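Local structure of 190aa long hypothetical protein (Pyrococcus horikoshii, 2DDZ) at residues Gly42-Lys47 / Met68-Leu73. The protein is of unknown function but belongs to the DUF366 family, probably related to class II tRNA synthetases, and assembles as a hexamer. Residues are numbered along the deposited sequence; the frame is centred on the assembly and turned at random.
Sequences GKCNVK and MVHYIL
Gly42 and Met68 form an antiparallel, hydrogen-bonded beta bridge where strand 36-45 meets strand 68-75 in the mixed sheet of this DUF366-family protein. Gly42 N gives its hydrogen to Met68 O at 3.0 Å, and Met68 N returns one to Gly42 O at 2.8 Å. At its backbone angles a CB on Gly42 would be jammed against the carbonyl oxygen of the residue before. The axes of segments 42-45 and 68-73 stand at 79°, and beyond this pair side chains make the contact. His70 reaches across with its NE2 and makes a weak, bent hydrogen bond of 3.3 Å to Lys43 O; its ND1 is hydrogen-bonded to NE2 of His135 on strand 131-139, and its ring stacks on Phe40. Were His70 an alanine, Lys43 O and His135 would probably lose this partner, and Cys44 the ring edge beside it. The apolar part gathers round Cys44, whose CB lies near the imidazole plane, 3.8 Å from His70 CE1. With SG anti to the backbone N (chi1 177°), the thiol sulfur sits beside the end of Met68, whose chain bends at chi3; Met68 SD is 3.9 Å from Cys44 SG and 3.8 Å from Cys44 CB.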
ATOM      1  N   GLY E  42      31.571  17.941  -3.952  1.00 36.84           N
ATOM      2  CA  GLY E  42      32.646  17.284  -3.237  1.00 41.51           C
ATOM      3  C   GLY E  42      33.129  16.048  -3.958  1.00 46.19           C
ATOM      4  O   GLY E  42      32.801  15.832  -5.130  1.00 40.19           O
ATOM      5  N   LYS E  43      33.916  15.240  -3.255  1.00 40.26           N
ATOM      6  CA  LYS E  43      34.460  14.007  -3.808  1.00 43.24           C
ATOM      7  C   LYS E  43      33.421  12.895  -3.786  1.00 46.63           C
ATOM      8  O   LYS E  43      32.432  12.950  -3.043  1.00 37.30           O
ATOM      9  CB  LYS E  43      35.668  13.544  -2.994  1.00 54.21           C
ATOM     10  CG  LYS E  43      36.823  14.520  -2.958  1.00 63.08           C
ATOM     11  CD  LYS E  43      37.940  14.006  -2.061  1.00 64.10           C
ATOM     12  CE  LYS E  43      39.062  15.026  -1.964  1.00 69.19           C
ATOM     13  NZ  LYS E  43      38.570  16.334  -1.425  1.00 77.73           N
ATOM     14  N   CYS E  44      33.665  11.876  -4.599  1.00 48.06           N
ATOM     15  CA  CYS E  44      32.776  10.729  -4.671  1.00 44.22           C
ATOM     16  C   CYS E  44      33.581   9.445  -4.532  1.00 46.46           C
ATOM     17  O   CYS E  44      34.332   9.078  -5.433  1.00 50.86           O
ATOM     18  CB  CYS E  44      32.024  10.714  -6.002  1.00 50.27           C
ATOM     19  SG  CYS E  44      30.953   9.267  -6.216  1.00 53.24           S
ATOM     20  N   ASN E  45      33.447   8.780  -3.393  1.00 38.21           N
ATOM     21  CA  ASN E  45      34.135   7.522  -3.170  1.00 38.21           C
ATOM     22  C   ASN E  45      33.180   6.653  -2.362  1.00 39.90           C
ATOM     23  O   ASN E  45      33.171   6.675  -1.125  1.00 38.50           O
ATOM     24  CB  ASN E  45      35.451   7.750  -2.430  1.00 51.59           C
ATOM     25  CG  ASN E  45      36.256   6.475  -2.278  1.00 60.28           C
ATOM     26  OD1 ASN E  45      36.141   5.554  -3.090  1.00 64.46           O
ATOM     27  ND2 ASN E  45      37.080   6.416  -1.243  1.00 57.45           N
ATOM     28  N   VAL E  46      32.364   5.891  -3.083  1.00 41.82           N
ATOM     29  CA  VAL E  46      31.349   5.048  -2.466  1.00 37.43           C
ATOM     30  C   VAL E  46      31.863   3.791  -1.811  1.00 38.53           C
ATOM     31  O   VAL E  46      32.454   2.944  -2.467  1.00 41.72           O
ATOM     32  CB  VAL E  46      30.259   4.628  -3.490  1.00 41.24           C
ATOM     33  CG1 VAL E  46      29.143   3.868  -2.775  1.00 40.39           C
ATOM     34  CG2 VAL E  46      29.705   5.846  -4.199  1.00 29.25           C
ATOM     35  N   LYS E  47      31.616   3.675  -0.512  1.00 39.79           N
ATOM     36  CA  LYS E  47      32.011   2.498   0.243  1.00 46.19           C
ATOM     37  C   LYS E  47      31.148   1.315  -0.209  1.00 54.30           C
ATOM     38  O   LYS E  47      29.933   1.446  -0.383  1.00 49.90           O
ATOM     39  CB  LYS E  47      31.802   2.736   1.738  1.00 46.51           C
ATOM     40  CG  LYS E  47      32.717   3.782   2.350  1.00 51.49           C
ATOM     41  CD  LYS E  47      32.435   3.923   3.838  1.00 63.91           C
ATOM     42  CE  LYS E  47      33.406   4.875   4.519  1.00 69.56           C
ATOM     43  NZ  LYS E  47      33.383   6.248   3.939  1.00 77.51           N
ATOM     44  N   MET E  68      32.487  16.287  -7.850  1.00 41.26           N
ATOM     45  CA  MET E  68      31.161  15.992  -8.393  1.00 41.85           C
ATOM     46  C   MET E  68      30.069  16.820  -7.715  1.00 39.99           C
ATOM     47  O   MET E  68      30.199  17.201  -6.547  1.00 36.55           O
ATOM     48  CB  MET E  68      30.889  14.487  -8.179  1.00 35.74           C
ATOM     49  CG  MET E  68      29.675  13.850  -8.871  1.00 51.32           C
ATOM     50  SD  MET E  68      29.484  12.076  -8.469  1.00 28.31           S
ATOM     51  CE  MET E  68      30.428  11.435  -9.637  1.00 28.52           C
ATOM     52  N   VAL E  69      29.008  17.121  -8.463  1.00 41.21           N
ATOM     53  CA  VAL E  69      27.848  17.835  -7.927  1.00 43.05           C
ATOM     54  C   VAL E  69      26.867  16.715  -7.524  1.00 47.98           C
ATOM     55  O   VAL E  69      26.459  15.904  -8.366  1.00 41.80           O
ATOM     56  CB  VAL E  69      27.172  18.742  -8.991  1.00 46.80           C
ATOM     57  CG1 VAL E  69      25.846  19.270  -8.458  1.00 48.02           C
ATOM     58  CG2 VAL E  69      28.081  19.916  -9.339  1.00 46.47           C
ATOM     59  N   HIS E  70      26.502  16.668  -6.246  1.00 42.86           N
ATOM     60  CA  HIS E  70      25.605  15.628  -5.742  1.00 43.48           C
ATOM     61  C   HIS E  70      24.193  16.112  -5.458  1.00 43.97           C
ATOM     62  O   HIS E  70      23.990  17.234  -4.971  1.00 37.89           O
ATOM     63  CB  HIS E  70      26.171  15.032  -4.444  1.00 45.85           C
ATOM     64  CG  HIS E  70      27.530  14.423  -4.596  1.00 50.48           C
ATOM     65  ND1 HIS E  70      27.732  13.187  -5.176  1.00 46.23           N
ATOM     66  CD2 HIS E  70      28.757  14.881  -4.249  1.00 46.28           C
ATOM     67  CE1 HIS E  70      29.024  12.912  -5.179  1.00 52.09           C
ATOM     68  NE2 HIS E  70      29.669  13.924  -4.622  1.00 50.36           N
ATOM     69  N   TYR E  71      23.214  15.263  -5.756  1.00 39.48           N
ATOM     70  CA  TYR E  71      21.820  15.599  -5.474  1.00 34.18           C
ATOM     71  C   TYR E  71      21.253  14.480  -4.633  1.00 33.03           C
ATOM     72  O   TYR E  71      21.249  13.327  -5.053  1.00 42.68           O
ATOM     73  CB  TYR E  71      20.970  15.715  -6.744  1.00 39.64           C
ATOM     74  CG  TYR E  71      21.455  16.724  -7.746  1.00 43.16           C
ATOM     75  CD1 TYR E  71      22.580  16.466  -8.524  1.00 47.16           C
ATOM     76  CD2 TYR E  71      20.780  17.935  -7.936  1.00 39.83           C
ATOM     77  CE1 TYR E  71      23.029  17.382  -9.474  1.00 41.35           C
ATOM     78  CE2 TYR E  71      21.223  18.867  -8.888  1.00 33.08           C
ATOM     79  CZ  TYR E  71      22.351  18.575  -9.653  1.00 35.36           C
ATOM     80  OH  TYR E  71      22.801  19.461 -10.598  1.00 37.69           O
ATOM     81  N   ILE E  72      20.784  14.814  -3.442  1.00 32.52           N
ATOM     82  CA  ILE E  72      20.205  13.813  -2.573  1.00 30.22           C
ATOM     83  C   ILE E  72      18.766  14.172  -2.330  1.00 33.68           C
ATOM     84  O   ILE E  72      18.446  15.195  -1.730  1.00 28.92           O
ATOM     85  CB  ILE E  72      20.960  13.709  -1.259  1.00 35.63           C
ATOM     86  CG1 ILE E  72      22.259  12.954  -1.511  1.00 30.45           C
ATOM     87  CG2 ILE E  72      20.119  12.982  -0.213  1.00 31.34           C
ATOM     88  CD1 ILE E  72      23.248  13.220  -0.467  1.00 62.74           C
ATOM     89  N   LEU E  73      17.899  13.305  -2.827  1.00 34.60           N
ATOM     90  CA  LEU E  73      16.480  13.498  -2.721  1.00 25.40           C
ATOM     91  C   LEU E  73      15.804  12.492  -1.797  1.00 26.83           C
ATOM     92  O   LEU E  73      16.132  11.302  -1.809  1.00 34.12           O
ATOM     93  CB  LEU E  73      15.884  13.414  -4.119  1.00 41.91           C
ATOM     94  CG  LEU E  73      14.369  13.521  -4.232  1.00 44.78           C
ATOM     95  CD1 LEU E  73      13.916  14.873  -3.709  1.00 49.58           C
ATOM     96  CD2 LEU E  73      13.967  13.334  -5.682  1.00 46.92           C
TER